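Local coordinates for protein CzcP cation efflux P1-ATPase (PDB 4U9R) that probably pumps zinc out of the cell at the expense of ATP, and in its N-terminal ferredoxin-like extension binds cadmium, at residues A[64-67]-A[71-74]. Numbering follows the deposited sequence.
Sequences KTAN and DSQI. With TCE (3,3',3''-phosphanetriyltripropanoic acid), chain D.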
loop_
_atom_site.group_PDB
_atom_site.type_symbol
_atom_site.label_atom_id
_atom_site.label_comp_id
_atom_site.label_asym_id
_atom_site.label_seq_id
_atom_site.Cartn_x
_atom_site.Cartn_y
_atom_site.Cartn_z
ATOM N N LYS A 64 -8.313 4.376 -11.305
ATOM C CA LYS A 64 -8.806 3.890 -12.611
ATOM C C LYS A 64 -8.212 2.510 -12.819
ATOM O O LYS A 64 -6.992 2.359 -13.000
ATOM C CB LYS A 64 -8.308 4.765 -13.745
ATOM C CG LYS A 64 -8.531 6.247 -13.517
ATOM C CD LYS A 64 -9.849 6.680 -14.079
ATOM C CE LYS A 64 -9.771 6.720 -15.591
ATOM N NZ LYS A 64 -10.958 6.025 -16.130
ATOM N N THR A 65 -9.068 1.508 -12.780
ATOM C CA THR A 65 -8.628 0.122 -12.710
ATOM C C THR A 65 -8.242 -0.431 -14.071
ATOM O O THR A 65 -8.991 -0.291 -15.037
ATOM C CB THR A 65 -9.734 -0.767 -12.118
ATOM O OG1 THR A 65 -10.040 -0.329 -10.785
ATOM C CG2 THR A 65 -9.276 -2.202 -12.089
ATOM N N ALA A 66 -7.067 -1.051 -14.143
ATOM C CA ALA A 66 -6.650 -1.772 -15.347
ATOM C C ALA A 66 -6.832 -3.280 -15.165
ATOM O O ALA A 66 -6.651 -3.811 -14.060
ATOM C CB ALA A 66 -5.206 -1.454 -15.685
ATOM N N ASN A 67 -7.194 -3.954 -16.258
ATOM C CA ASN A 67 -7.333 -5.417 -16.279
ATOM C C ASN A 67 -6.011 -6.087 -15.917
ATOM O O ASN A 67 -5.977 -7.035 -15.127
ATOM C CB ASN A 67 -7.801 -5.887 -17.655
ATOM C CG ASN A 67 -9.186 -5.373 -18.005
ATOM O OD1 ASN A 67 -10.183 -5.799 -17.420
ATOM N ND2 ASN A 67 -9.256 -4.456 -18.965
ATOM N N ASP A 71 -1.183 -1.520 -14.643
ATOM C CA ASP A 71 -1.510 -0.382 -15.500
ATOM C C ASP A 71 -2.673 0.428 -14.906
ATOM O O ASP A 71 -3.257 1.283 -15.587
ATOM C CB ASP A 71 -1.890 -0.858 -16.908
ATOM C CG ASP A 71 -0.718 -1.472 -17.660
ATOM O OD1 ASP A 71 0.235 -1.981 -17.017
ATOM O OD2 ASP A 71 -0.759 -1.447 -18.909
ATOM N N SER A 72 -3.037 0.134 -13.659
ATOM C CA SER A 72 -4.027 0.939 -12.950
ATOM C C SER A 72 -3.445 2.323 -12.693
ATOM O O SER A 72 -2.276 2.460 -12.389
ATOM C CB SER A 72 -4.394 0.293 -11.619
ATOM O OG SER A 72 -5.093 -0.914 -11.849
ATOM N N GLN A 73 -4.279 3.338 -12.778
ATOM C CA GLN A 73 -3.829 4.684 -12.531
ATOM C C GLN A 73 -4.547 5.328 -11.358
ATOM O O GLN A 73 -5.575 4.813 -10.865
ATOM C CB GLN A 73 -4.102 5.525 -13.781
ATOM C CG GLN A 73 -3.341 5.058 -15.014
ATOM C CD GLN A 73 -3.694 5.887 -16.232
ATOM O OE1 GLN A 73 -4.858 5.982 -16.621
ATOM N NE2 GLN A 73 -2.701 6.513 -16.809
ATOM N N ILE A 74 -4.000 6.454 -10.905
ATOM C CA ILE A 74 -4.804 7.388 -10.127
ATOM C C ILE A 74 -5.093 8.556 -10.993
ATOM O O ILE A 74 -4.236 8.994 -11.768
ATOM C CB ILE A 74 -4.196 7.836 -8.791
ATOM C CG1 ILE A 74 -2.879 8.531 -8.961
ATOM C CG2 ILE A 74 -3.987 6.626 -7.877
ATOM C CD1 ILE A 74 -2.623 9.422 -7.770
HETATM O O16 TCE D . -13.179 8.150 -19.744
HETATM C C14 TCE D . -12.200 8.584 -19.095
HETATM O O15 TCE D . -11.196 9.122 -19.612
HETATM C C5 TCE D . -12.229 8.455 -17.584
HETATM C C2 TCE D . -12.503 9.756 -16.870
HETATM P P TCE D . -12.376 9.696 -15.040
HETATM C C3 TCE D . -13.340 8.199 -14.597
HETATM C C6 TCE D . -14.375 8.547 -13.538
HETATM C C8 TCE D . -15.727 7.903 -13.777
HETATM O O10 TCE D . -16.266 7.311 -12.815
HETATM O O9 TCE D . -16.233 7.996 -14.920
HETATM C C1 TCE D . -13.454 11.077 -14.493
HETATM C C4 TCE D . -14.798 10.906 -15.197
HETATM C C11 TCE D . -15.975 11.416 -14.389
HETATM O O12 TCE D . -15.886 12.550 -13.864
HETATM O O13 TCE D . -16.976 10.671 -14.289
#
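The hydroxyl of Ser-72 is gripped twice: OG accepts a nearly straight hydrogen bond from Ala-66 N at 3.0 Å (175° at the hydrogen) and is also hydrogen-bonded to Asp-69 O inside the turn. It thereby ties together the connection of a beta-hairpin, formed by the antiparallel strands 58-64 and 73-78 in the first ferredoxin-like half of this N-terminal extension. The torsion of Ser-72 (chi1 -68°) sets OG beside its own backbone N and opposite its carbonyl carbon, which puts it in line with the N-H of Ala-66, where the strand pairing has already ended. The last regular pair is Lys-64 with Gln-73, a hydrogen-bonded antiparallel pair: Lys-64 N reaches Gln-73 O at 2.8 Å, and Gln-73 N returns a bond to Lys-64 O at 2.9 Å. The same Lys-64 O also receives a CA-H...O contact from Ser-72 CA. Strand 24-29 flanks strand 73-78 on the edge away from strand 58-64, and its Arg-27 reaches across to touch both Gln-73 and Lys-64. Beyond the pair, the methyl of Ala-66 points toward residues 71-74 and rests against the Asp-71 carbonyl group, with Ala-66 CB 3.3 Å from Asp-71 C. The Lys-64 side chain, bent from chi2 onward, leaves the hairpin for the pocket of the bound phosphine, beside the cadmium held by His-62, Cys-75 and His-77; Lys-64 CD lies 3.8 Å from C3 of the phosphine.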